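Local coordinates for protein D,D-dipeptidase/D,D-carboxypeptidase (PDB 4MUQ) that acts as a zinc-dependent D,D-dipeptidase in vancomycin resistance, cleaving D-Ala-D-Ala, and may also have carboxypeptidase activity, at residues A[33-38]-A[46-51]; A[40-45]-A[67-72]; A[173-178]-A[246-251]; A[200-205]-A[212-217]. All blocks are in the same frame, centred on the assembly; numbering follows the deposited sequence. Where two conformers were deposited one is given.

Contact 1. Residues A[33-38]-A[46-51]; sequences KGLVPA and LMKRDV. With PE3 (3,6,9,12,15,18,21,24,27,30,33,36,39-tridecaoxahentetracontane-1,41-diol), chain K.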
# COMPACT_ATOMS: atom_id res chain seq x y z
N LYS A 33 4.36 -4.72 13.28
CA LYS A 33 5.71 -4.62 13.83
C LYS A 33 6.75 -4.43 12.73
O LYS A 33 6.42 -4.41 11.54
CB LYS A 33 6.04 -5.81 14.73
CG LYS A 33 5.25 -5.80 16.04
CD LYS A 33 5.75 -6.82 17.04
CE LYS A 33 4.58 -7.57 17.65
NZ LYS A 33 5.00 -8.50 18.74
N GLY A 34 8.00 -4.28 13.13
CA GLY A 34 9.05 -3.96 12.19
C GLY A 34 8.97 -2.50 11.76
O GLY A 34 9.46 -2.15 10.69
N LEU A 35 8.37 -1.65 12.60
CA LEU A 35 8.31 -0.22 12.31
C LEU A 35 9.64 0.40 12.63
O LEU A 35 10.24 0.11 13.67
CB LEU A 35 7.21 0.47 13.12
CG LEU A 35 5.78 0.11 12.74
CD1 LEU A 35 4.78 0.75 13.70
CD2 LEU A 35 5.49 0.56 11.31
N VAL A 36 10.12 1.24 11.72
CA VAL A 36 11.37 1.97 11.92
C VAL A 36 11.19 3.38 11.39
O VAL A 36 10.32 3.63 10.58
CB VAL A 36 12.57 1.31 11.20
CG1 VAL A 36 12.81 -0.12 11.70
CG2 VAL A 36 12.37 1.33 9.70
N PRO A 37 12.03 4.32 11.87
CA PRO A 37 11.96 5.67 11.31
C PRO A 37 12.29 5.64 9.83
O PRO A 37 13.24 4.97 9.43
CB PRO A 37 13.05 6.42 12.07
CG PRO A 37 13.18 5.69 13.37
CD PRO A 37 12.96 4.24 13.01
N ALA A 38 11.53 6.37 9.03
CA ALA A 38 11.72 6.35 7.58
C ALA A 38 13.05 6.98 7.19
O ALA A 38 13.68 6.57 6.22
CB ALA A 38 10.59 7.06 6.88
N LEU A 46 7.35 6.92 11.25
CA LEU A 46 7.71 5.51 11.14
C LEU A 46 7.04 4.85 9.96
O LEU A 46 5.98 5.29 9.52
CB LEU A 46 7.28 4.77 12.41
CG LEU A 46 7.68 5.38 13.74
CD1 LEU A 46 7.15 4.53 14.89
CD2 LEU A 46 9.20 5.53 13.83
N MET A 47 7.69 3.82 9.42
CA MET A 47 7.13 2.98 8.35
C MET A 47 7.60 1.56 8.59
O MET A 47 8.57 1.34 9.31
CB MET A 47 7.63 3.42 6.97
CG MET A 47 7.18 4.79 6.52
SD MET A 47 5.41 4.91 6.27
CE MET A 47 5.22 3.95 4.76
N LYS A 48 6.94 0.60 7.96
CA LYS A 48 7.49 -0.75 7.98
C LYS A 48 8.89 -0.71 7.37
O LYS A 48 9.14 0.02 6.39
CB LYS A 48 6.60 -1.73 7.21
CG LYS A 48 5.29 -2.08 7.91
CD LYS A 48 4.65 -3.33 7.32
CE LYS A 48 5.52 -4.56 7.55
NZ LYS A 48 5.45 -5.05 8.96
N ARG A 49 9.81 -1.48 7.95
CA ARG A 49 11.22 -1.44 7.60
C ARG A 49 11.48 -1.59 6.10
O ARG A 49 12.21 -0.80 5.50
CB ARG A 49 12.00 -2.52 8.36
CG ARG A 49 13.50 -2.56 8.06
CD ARG A 49 14.21 -3.66 8.85
NE ARG A 49 14.55 -3.24 10.21
CZ ARG A 49 13.87 -3.60 11.30
NH1 ARG A 49 12.80 -4.39 11.20
NH2 ARG A 49 14.25 -3.17 12.50
N ASP A 50 10.88 -2.60 5.47
CA ASP A 50 11.13 -2.83 4.05
C ASP A 50 10.58 -1.69 3.20
O ASP A 50 11.16 -1.33 2.18
CB ASP A 50 10.60 -4.20 3.61
CG ASP A 50 11.32 -5.35 4.30
OD1 ASP A 50 12.50 -5.18 4.67
OD2 ASP A 50 10.69 -6.41 4.48
N VAL A 51 9.48 -1.09 3.66
CA VAL A 51 8.89 0.06 2.97
C VAL A 51 9.77 1.32 3.09
O VAL A 51 9.96 2.07 2.12
CB VAL A 51 7.47 0.33 3.50
CG1 VAL A 51 6.83 1.45 2.73
CG2 VAL A 51 6.61 -0.93 3.40
O43 PE3 K . 11.45 -5.58 14.34
C42 PE3 K . 11.15 -6.37 15.49
C41 PE3 K . 10.54 -5.49 16.59
O40 PE3 K . 9.33 -4.90 16.06
C39 PE3 K . 8.59 -4.06 16.97
C38 PE3 K . 9.21 -2.79 17.57
O37 PE3 K . 10.38 -3.01 18.38
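Strands 35-37 and 46-48 run antiparallel, and their N-to-C directions make an angle of 135°. Val36 and Met47 form the hydrogen-bonded pair. Val36 N donates a hydrogen bond to Met47 O, 2.9 Å away, and Met47 N returns a like bond to Val36 O. Leu35-Lys48 and Pro37-Leu46 are the non-hydrogen-bonded pairs on either side. One more backbone bond follows at the start of helix 49-62. Arg49 N reaches Gly34 O at 2.8 Å, with a bent N-H...O angle of 137°. Lys48, the N-cap residue, starts out away from the other strand. Bends at chi3 and chi4 curl its chain back, and Lys48 NZ meets Lys33 O at 2.8 Å. Arg49 crosses Val36 at about a right angle. The CG1 methyl of Val36 sits over one face of the guanidinium, 3.5 Å from Arg49 NH2. O43 of a bound polyethylene glycol lies at the edge of the guanidinium, and Gly34 N makes a 3.3 Å hydrogen bond to O40 of that molecule. Leu46 and Pro37 lie side by side, with Leu46 CD2 4.0 Å from Pro37 CG. In one of the two conformers of Met47, its CG packs on Ala38 CB, and its side chain is about 6 Å from that of the zinc ligand His108. This is a two-stranded beta hairpin at the surface of the peptidase domain. It leads directly into helix 49-62.

Contact 2. Residues A[40-45]-A[67-72]; sequences IRFPNI and SIVPVS
Pro70 packs over the ring of Phe42. Pro70 CD stands over one face of the phenyl ring, 3.7 Å from its centroid and 22° off the normal, which is a CH-pi contact. Pro70 CG touches the same ring nearer its base, 3.5 Å from Phe42 CD2. The far end of the ring meets Val69, where Phe42 CZ lies 3.5 Å from Val69 CG1. The two side chains cross at about a right angle. Ile45 takes the other part of Pro70. In one of its two conformers, the CD1 methyl of Ile45 packs against Pro70 CB at 3.9 Å. No hydrogen bond links the two segments, and the contact is apolar.

A type I turn from Phe42 to Ile45 brings the two residues to the same strand. Ile45 N bonds back to Phe42 O at 3.2 Å. In Phe42, CG lies opposite the carbonyl carbon (chi1 -59°), which sends the ring along Pro70 toward Val69. Ile45 is tied to Ala38 by backbone hydrogen bonding, as part of the hairpin of strands 35-39 and 45-48.

On the other segment, Val71 and Ser72 both face Asp115 in a classic beta bulge. The hydroxyl of Ser72 bonds Arg75 of the ligand pocket, and its side chain lies about 4 Å from those of the zinc ligands Asp115 and His108. Strand 68-72 is an outermost strand of the four-stranded catalytic-domain sheet, next to strand 113-118. Pro70 also touches Ile114 there, while Ile68 packs on helices 49-62 and 134-142.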
# COMPACT_ATOMS: atom_id res chain seq x y z
N ILE A 40 16.55 9.39 9.04
CA ILE A 40 17.28 10.05 10.14
C ILE A 40 16.80 11.49 10.36
O ILE A 40 16.82 12.01 11.49
CB ILE A 40 18.82 10.06 9.82
CG1 ILE A 40 19.44 8.69 10.04
CG2 ILE A 40 19.57 11.13 10.61
CD1 ILE A 40 18.76 7.88 11.12
N ARG A 41 16.38 12.13 9.28
CA ARG A 41 15.96 13.53 9.33
C ARG A 41 14.56 13.68 9.88
O ARG A 41 14.15 14.78 10.26
CB ARG A 41 16.08 14.17 7.93
CG ARG A 41 17.52 14.37 7.48
CD ARG A 41 17.62 14.57 5.96
NE ARG A 41 17.44 13.31 5.23
CZ ARG A 41 17.69 13.16 3.93
NH1 ARG A 41 18.13 14.19 3.22
NH2 ARG A 41 17.50 11.98 3.36
N PHE A 42 13.82 12.57 9.94
CA PHE A 42 12.44 12.58 10.42
C PHE A 42 12.17 11.40 11.35
O PHE A 42 11.44 10.46 11.00
CB PHE A 42 11.48 12.56 9.22
CG PHE A 42 11.66 13.74 8.31
CD1 PHE A 42 11.03 14.94 8.60
CD2 PHE A 42 12.49 13.66 7.21
CE1 PHE A 42 11.21 16.04 7.79
CE2 PHE A 42 12.68 14.76 6.39
CZ PHE A 42 12.04 15.95 6.68
N PRO A 43 12.75 11.44 12.56
CA PRO A 43 12.70 10.28 13.46
C PRO A 43 11.30 9.88 13.91
O PRO A 43 11.10 8.74 14.33
CB PRO A 43 13.51 10.75 14.68
CG PRO A 43 13.48 12.25 14.61
CD PRO A 43 13.53 12.55 13.15
N ASN A 44 10.35 10.80 13.82
CA ASN A 44 9.02 10.51 14.36
C ASN A 44 8.05 10.01 13.31
O ASN A 44 6.89 9.73 13.59
CB ASN A 44 8.49 11.72 15.13
CG ASN A 44 9.37 12.10 16.32
OD1 ASN A 44 9.63 11.27 17.20
ND2 ASN A 44 9.87 13.33 16.33
N ILE A 45 8.53 9.88 12.08
CA ILE A 45 7.72 9.30 11.02
C ILE A 45 8.17 7.87 10.78
O ILE A 45 9.22 7.62 10.21
CB ILE A 45 7.80 10.12 9.74
CG1 ILE A 45 7.35 11.55 10.05
CG2 ILE A 45 6.96 9.48 8.63
CD1 ILE A 45 6.75 12.26 8.89
N SER A 67 14.21 17.90 -1.11
CA SER A 67 13.07 18.58 -1.72
C SER A 67 11.73 17.92 -1.39
O SER A 67 10.69 18.58 -1.45
CB SER A 67 13.27 18.71 -3.23
OG SER A 67 13.50 17.45 -3.83
N ILE A 68 11.76 16.64 -1.02
CA ILE A 68 10.55 15.94 -0.61
C ILE A 68 10.67 15.54 0.84
O ILE A 68 11.68 14.97 1.26
CB ILE A 68 10.29 14.67 -1.44
CG1 ILE A 68 10.03 15.04 -2.90
CG2 ILE A 68 9.11 13.88 -0.87
CD1 ILE A 68 9.99 13.84 -3.85
N VAL A 69 9.64 15.85 1.62
CA VAL A 69 9.64 15.45 3.02
C VAL A 69 8.48 14.52 3.34
O VAL A 69 7.38 14.65 2.79
CB VAL A 69 9.62 16.67 3.96
CG1 VAL A 69 10.86 17.53 3.75
CG2 VAL A 69 8.37 17.48 3.72
N PRO A 70 8.74 13.55 4.22
CA PRO A 70 7.65 12.71 4.71
C PRO A 70 6.86 13.53 5.72
O PRO A 70 7.44 14.19 6.58
CB PRO A 70 8.38 11.54 5.38
CG PRO A 70 9.68 12.11 5.82
CD PRO A 70 10.04 13.16 4.80
N VAL A 71 5.54 13.53 5.55
CA VAL A 71 4.65 14.32 6.38
C VAL A 71 3.94 13.44 7.40
O VAL A 71 3.75 13.83 8.55
CB VAL A 71 3.60 15.07 5.50
CG1 VAL A 71 2.55 15.76 6.38
CG2 VAL A 71 4.28 16.09 4.60
N SER A 72 3.55 12.24 6.98
CA SER A 72 2.86 11.32 7.87
C SER A 72 3.07 9.91 7.38
O SER A 72 2.84 9.63 6.20
CB SER A 72 1.36 11.62 7.91
OG SER A 72 0.72 10.83 8.89

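Contact 3. Residues A[173-178]-A[246-251]; sequences GYPHSK and VVTIWR. With PE3 (3,6,9,12,15,18,21,24,27,30,33,36,39-tridecaoxahentetracontane-1,41-diol), chain I.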
# COMPACT_ATOMS: atom_id res chain seq x y z
N GLY A 173 4.00 -3.40 -3.04
CA GLY A 173 5.06 -4.27 -3.51
C GLY A 173 5.09 -4.43 -5.02
O GLY A 173 4.06 -4.33 -5.69
N TYR A 174 6.28 -4.66 -5.54
CA TYR A 174 6.46 -4.98 -6.95
C TYR A 174 6.17 -6.47 -7.13
O TYR A 174 6.53 -7.28 -6.27
CB TYR A 174 7.91 -4.68 -7.33
CG TYR A 174 8.24 -4.79 -8.79
CD1 TYR A 174 8.02 -3.71 -9.66
CD2 TYR A 174 8.78 -5.95 -9.31
CE1 TYR A 174 8.32 -3.81 -11.00
CE2 TYR A 174 9.09 -6.05 -10.66
CZ TYR A 174 8.86 -4.98 -11.49
OH TYR A 174 9.16 -5.07 -12.83
N PRO A 175 5.54 -6.87 -8.25
CA PRO A 175 5.15 -6.07 -9.43
C PRO A 175 3.71 -5.57 -9.37
O PRO A 175 3.23 -4.99 -10.36
CB PRO A 175 5.29 -7.09 -10.57
CG PRO A 175 4.85 -8.38 -9.92
CD PRO A 175 5.34 -8.31 -8.48
N HIS A 176 3.02 -5.79 -8.25
CA HIS A 176 1.63 -5.38 -8.14
C HIS A 176 1.44 -3.91 -8.49
O HIS A 176 0.50 -3.57 -9.20
CB HIS A 176 1.11 -5.68 -6.74
CG HIS A 176 1.41 -7.08 -6.31
ND1 HIS A 176 0.71 -8.17 -6.79
CD2 HIS A 176 2.40 -7.57 -5.53
CE1 HIS A 176 1.24 -9.27 -6.29
NE2 HIS A 176 2.27 -8.93 -5.53
N SER A 177 2.32 -3.05 -7.99
CA SER A 177 2.21 -1.62 -8.27
C SER A 177 2.32 -1.31 -9.76
O SER A 177 1.67 -0.38 -10.26
CB SER A 177 3.27 -0.85 -7.48
OG SER A 177 4.56 -1.34 -7.76
N LYS A 178 3.14 -2.08 -10.46
CA LYS A 178 3.35 -1.88 -11.89
C LYS A 178 2.14 -2.37 -12.67
O LYS A 178 1.71 -1.71 -13.63
CB LYS A 178 4.61 -2.61 -12.36
CG LYS A 178 5.04 -2.24 -13.76
CD LYS A 178 5.44 -0.78 -13.83
CE LYS A 178 6.01 -0.45 -15.20
NZ LYS A 178 6.50 0.96 -15.26
N VAL A 246 -3.16 -13.60 -1.84
CA VAL A 246 -2.49 -13.39 -3.11
C VAL A 246 -1.06 -13.92 -2.98
O VAL A 246 -0.32 -13.54 -2.07
CB VAL A 246 -2.47 -11.91 -3.50
CG1 VAL A 246 -1.69 -11.71 -4.80
CG2 VAL A 246 -3.89 -11.41 -3.65
N VAL A 247 -0.69 -14.80 -3.90
CA VAL A 247 0.61 -15.45 -3.90
C VAL A 247 1.44 -14.93 -5.06
O VAL A 247 0.96 -14.89 -6.21
CB VAL A 247 0.45 -16.99 -4.03
CG1 VAL A 247 1.81 -17.67 -4.01
CG2 VAL A 247 -0.45 -17.52 -2.92
N THR A 248 2.68 -14.53 -4.77
CA THR A 248 3.60 -14.01 -5.77
C THR A 248 4.82 -14.92 -5.83
O THR A 248 5.50 -15.11 -4.83
CB THR A 248 4.04 -12.56 -5.44
OG1 THR A 248 2.87 -11.73 -5.31
CG2 THR A 248 4.93 -11.99 -6.53
N ILE A 249 5.07 -15.50 -7.01
CA ILE A 249 6.16 -16.45 -7.19
C ILE A 249 7.17 -15.89 -8.17
O ILE A 249 6.81 -15.52 -9.29
CB ILE A 249 5.65 -17.78 -7.76
CG1 ILE A 249 4.52 -18.35 -6.90
CG2 ILE A 249 6.79 -18.78 -7.91
CD1 ILE A 249 4.93 -18.67 -5.49
N TRP A 250 8.43 -15.82 -7.76
CA TRP A 250 9.50 -15.33 -8.62
C TRP A 250 10.20 -16.54 -9.23
O TRP A 250 10.76 -17.38 -8.52
CB TRP A 250 10.45 -14.42 -7.82
CG TRP A 250 9.73 -13.26 -7.14
CD1 TRP A 250 8.76 -13.34 -6.18
CD2 TRP A 250 9.94 -11.86 -7.38
NE1 TRP A 250 8.35 -12.08 -5.80
CE2 TRP A 250 9.06 -11.16 -6.52
CE3 TRP A 250 10.79 -11.14 -8.22
CZ2 TRP A 250 9.00 -9.76 -6.50
CZ3 TRP A 250 10.73 -9.75 -8.19
CH2 TRP A 250 9.84 -9.08 -7.34
N ARG A 251 10.14 -16.64 -10.55
CA ARG A 251 10.63 -17.81 -11.27
C ARG A 251 12.14 -17.78 -11.46
O ARG A 251 12.78 -16.76 -11.25
CB ARG A 251 9.93 -17.93 -12.63
CG ARG A 251 8.46 -18.31 -12.53
CD ARG A 251 8.31 -19.64 -11.80
NE ARG A 251 6.95 -20.17 -11.89
CZ ARG A 251 6.62 -21.40 -11.51
NH1 ARG A 251 7.54 -22.22 -11.04
NH2 ARG A 251 5.36 -21.81 -11.62
O43 PE3 I . 13.34 -10.94 -4.41
C42 PE3 I . 12.20 -10.08 -4.35
C41 PE3 I . 11.66 -9.99 -2.91
O40 PE3 I . 11.26 -11.29 -2.42
C39 PE3 I . 10.76 -11.16 -1.07
C38 PE3 I . 10.31 -12.50 -0.47
O37 PE3 I . 11.40 -13.44 -0.40
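His176 NE2 and Thr248 OG1 are 2.9 Å apart in a hydrogen bond in which either could be the donor. The hydroxyl lies at the edge of the imidazole, in its plane. Tyr190 OH bonds the other ring nitrogen, ND1, and two partners thus fix the rotation of this buried ring. In Thr248 the hydroxyl is opposite the carbonyl carbon (chi1 -57°), which leaves CG2 to face Pro175 CD, tip to tip at 4.2 Å. The Val246 and His176 side chains pass in opposite directions, with Val246 CG1 4.1 Å from His176 CE1.

The Tyr174 and Trp250 side chains, though not their ring planes, cross at about a right angle. Trp250 CH2 comes to the edge of the tyrosine ring, 3.8 Å from Tyr174 CD2. Trp250 CZ2 is also 3.5 Å from Tyr174 O. A polyethylene glycol carbon, C42, lies over one face of the indole. The peptide bond before Pro175 is cis, and Pro175 is the N-cap residue of helix 176-183.

The contact is structural and lies away from the zinc site. It sets the start of helix 176-183 against strand 244-250, with Ile213 and Ile215 of strand 213-219 and Phe205 of strand 203-205 beside it.

Contact 4. Residues A[200-205]-A[212-217]; sequences DNKYLF and EIEIYY
Strands 203-205 and 213-217 run antiparallel at 151°, with four backbone hydrogen bonds in two pairs. Tyr203 and Ile215 form one hydrogen-bonded pair, with Tyr203 N 2.8 Å from Ile215 O. Phe205 and Ile213 form the other, with Phe205 N 2.7 Å from Ile213 O. Leu204 and Glu214 stand between them as a non-hydrogen-bonded pair, where Glu214 CA makes a CA-H...O contact of 3.2 Å to Tyr203 O.

Phe205 and Ile213 lie side by side on one face of the hairpin. A chi1 of -179° carries the Phe205 ring along Ile213, and Phe205 CD2 touches Ile213 CD1 at 4.1 Å. Tyr203 CB meets Ile215 CB on the same face. The Phe205 ring also meets that of Tyr174, with the planes nearly perpendicular. Tyr203 packs edge-to-face with Tyr197. This face of the beta hairpin turns to helix 176-183, where Ile179 touches Tyr203, Phe205 and Ile215. Strand 203-205 is an outermost strand of a four-stranded antiparallel sheet, and strand 213-219 pairs on its other side with strand 244-250.

Leu204 and Glu214 point to the opposite face. Leu204 CD1 leans over to Glu212 CB at 3.9 Å. Lys202 runs alongside Tyr216, and its CE is 3.5 Å from Tyr216 CE2. The aliphatic part of Lys202 also crosses the Glu214 carboxylate, with CD 3.6 Å from OE2. Lys202 NZ stays 4.6 Å from Glu214 OE1, beyond a salt bridge. Glu214 OE1 is paired instead with Arg251, in a salt bridge.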
# COMPACT_ATOMS: atom_id res chain seq x y z
N ASP A 200 -4.60 -22.48 -11.13
CA ASP A 200 -4.58 -23.20 -12.39
C ASP A 200 -4.72 -22.27 -13.60
O ASP A 200 -4.72 -22.73 -14.74
CB ASP A 200 -5.64 -24.31 -12.40
CG ASP A 200 -5.32 -25.42 -11.41
OD1 ASP A 200 -4.12 -25.65 -11.14
OD2 ASP A 200 -6.26 -26.06 -10.90
N ASN A 201 -4.82 -20.97 -13.34
CA ASN A 201 -4.67 -19.97 -14.39
C ASN A 201 -4.00 -18.71 -13.82
O ASN A 201 -4.61 -17.66 -13.66
CB ASN A 201 -5.99 -19.65 -15.11
CG ASN A 201 -7.01 -18.96 -14.22
OD1 ASN A 201 -7.27 -19.39 -13.09
ND2 ASN A 201 -7.59 -17.87 -14.72
N LYS A 202 -2.72 -18.86 -13.50
CA LYS A 202 -1.95 -17.80 -12.87
C LYS A 202 -1.78 -16.59 -13.79
O LYS A 202 -1.81 -16.73 -15.01
CB LYS A 202 -0.57 -18.32 -12.47
CG LYS A 202 -0.58 -19.48 -11.49
CD LYS A 202 0.84 -19.85 -11.06
CE LYS A 202 0.84 -21.01 -10.08
NZ LYS A 202 1.01 -22.32 -10.76
N TYR A 203 -1.60 -15.42 -13.19
CA TYR A 203 -1.25 -14.22 -13.93
C TYR A 203 0.26 -14.21 -14.17
O TYR A 203 1.03 -14.49 -13.25
CB TYR A 203 -1.66 -12.96 -13.14
CG TYR A 203 -1.35 -11.66 -13.87
CD1 TYR A 203 -2.27 -11.10 -14.75
CD2 TYR A 203 -0.12 -11.02 -13.70
CE1 TYR A 203 -1.98 -9.92 -15.43
CE2 TYR A 203 0.17 -9.84 -14.38
CZ TYR A 203 -0.76 -9.30 -15.23
OH TYR A 203 -0.47 -8.14 -15.91
N LEU A 204 0.67 -13.89 -15.39
CA LEU A 204 2.09 -13.84 -15.72
C LEU A 204 2.58 -12.40 -15.88
O LEU A 204 2.09 -11.66 -16.73
CB LEU A 204 2.37 -14.62 -17.01
CG LEU A 204 3.82 -14.54 -17.49
CD1 LEU A 204 4.75 -15.14 -16.47
CD2 LEU A 204 3.98 -15.24 -18.84
N PHE A 205 3.56 -12.02 -15.06
CA PHE A 205 4.22 -10.72 -15.20
C PHE A 205 5.64 -10.93 -15.71
O PHE A 205 6.44 -11.64 -15.08
CB PHE A 205 4.22 -9.95 -13.86
CG PHE A 205 4.88 -8.59 -13.94
CD1 PHE A 205 4.12 -7.46 -14.22
CD2 PHE A 205 6.24 -8.44 -13.74
CE1 PHE A 205 4.71 -6.21 -14.30
CE2 PHE A 205 6.85 -7.20 -13.82
CZ PHE A 205 6.08 -6.08 -14.10
N GLU A 212 10.63 -14.12 -14.74
CA GLU A 212 9.18 -14.03 -14.79
C GLU A 212 8.61 -14.09 -13.38
O GLU A 212 9.19 -14.73 -12.50
CB GLU A 212 8.60 -15.17 -15.62
CG GLU A 212 8.96 -15.10 -17.09
CD GLU A 212 8.68 -16.40 -17.81
OE1 GLU A 212 8.98 -17.47 -17.24
OE2 GLU A 212 8.17 -16.35 -18.95
N ILE A 213 7.48 -13.43 -13.18
CA ILE A 213 6.78 -13.48 -11.91
C ILE A 213 5.35 -13.94 -12.16
O ILE A 213 4.69 -13.44 -13.07
CB ILE A 213 6.75 -12.10 -11.23
CG1 ILE A 213 8.19 -11.58 -11.03
CG2 ILE A 213 5.98 -12.16 -9.91
CD1 ILE A 213 8.25 -10.12 -10.61
N GLU A 214 4.90 -14.92 -11.38
CA GLU A 214 3.51 -15.36 -11.47
C GLU A 214 2.76 -14.95 -10.22
O GLU A 214 3.31 -14.95 -9.12
CB GLU A 214 3.43 -16.87 -11.64
CG GLU A 214 3.87 -17.35 -13.01
CD GLU A 214 3.58 -18.81 -13.23
OE1 GLU A 214 4.24 -19.65 -12.59
OE2 GLU A 214 2.68 -19.12 -14.04
N ILE A 215 1.49 -14.58 -10.40
CA ILE A 215 0.64 -14.13 -9.30
C ILE A 215 -0.70 -14.85 -9.40
O ILE A 215 -1.26 -15.01 -10.49
CB ILE A 215 0.40 -12.63 -9.40
CG1 ILE A 215 1.72 -11.88 -9.39
CG2 ILE A 215 -0.45 -12.14 -8.23
CD1 ILE A 215 1.58 -10.42 -9.71
N TYR A 216 -1.22 -15.29 -8.26
CA TYR A 216 -2.53 -15.92 -8.24
C TYR A 216 -3.25 -15.75 -6.91
O TYR A 216 -2.63 -15.47 -5.88
CB TYR A 216 -2.47 -17.40 -8.67
CG TYR A 216 -1.65 -18.31 -7.78
CD1 TYR A 216 -2.25 -19.12 -6.82
CD2 TYR A 216 -0.27 -18.39 -7.93
CE1 TYR A 216 -1.50 -19.96 -6.02
CE2 TYR A 216 0.49 -19.23 -7.14
CZ TYR A 216 -0.13 -20.01 -6.19
OH TYR A 216 0.62 -20.86 -5.39
N TYR A 217 -4.57 -15.90 -6.96
CA TYR A 217 -5.42 -15.76 -5.80
C TYR A 217 -5.81 -17.13 -5.27
O TYR A 217 -6.04 -18.06 -6.05
CB TYR A 217 -6.68 -14.98 -6.19
CG TYR A 217 -7.75 -14.95 -5.14
CD1 TYR A 217 -7.66 -14.10 -4.04
CD2 TYR A 217 -8.87 -15.76 -5.24
CE1 TYR A 217 -8.64 -14.08 -3.08
CE2 TYR A 217 -9.86 -15.74 -4.28
CZ TYR A 217 -9.74 -14.89 -3.20
OH TYR A 217 -10.73 -14.88 -2.25

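Contacts 1 and 4 are both beta hairpins held by backbone bonds, but contact 1 lies at the surface and contact 4 is partly buried. Contact 2, also partly buried, has no hydrogen bond and packs the turn of the contact 1 hairpin on strand 68-72. The two touch through the Ala38-Ile45 backbone bond. One end of each lies near the zinc site, at Met47 and Ser72. Contacts 3 and 4 lie away from it and share one sheet, through neighbouring strands 213-219 and 244-250, with the Arg251-Glu214 salt bridge between them. Contact 3 is buried and relies on a side-chain hydrogen bond and aromatic packing.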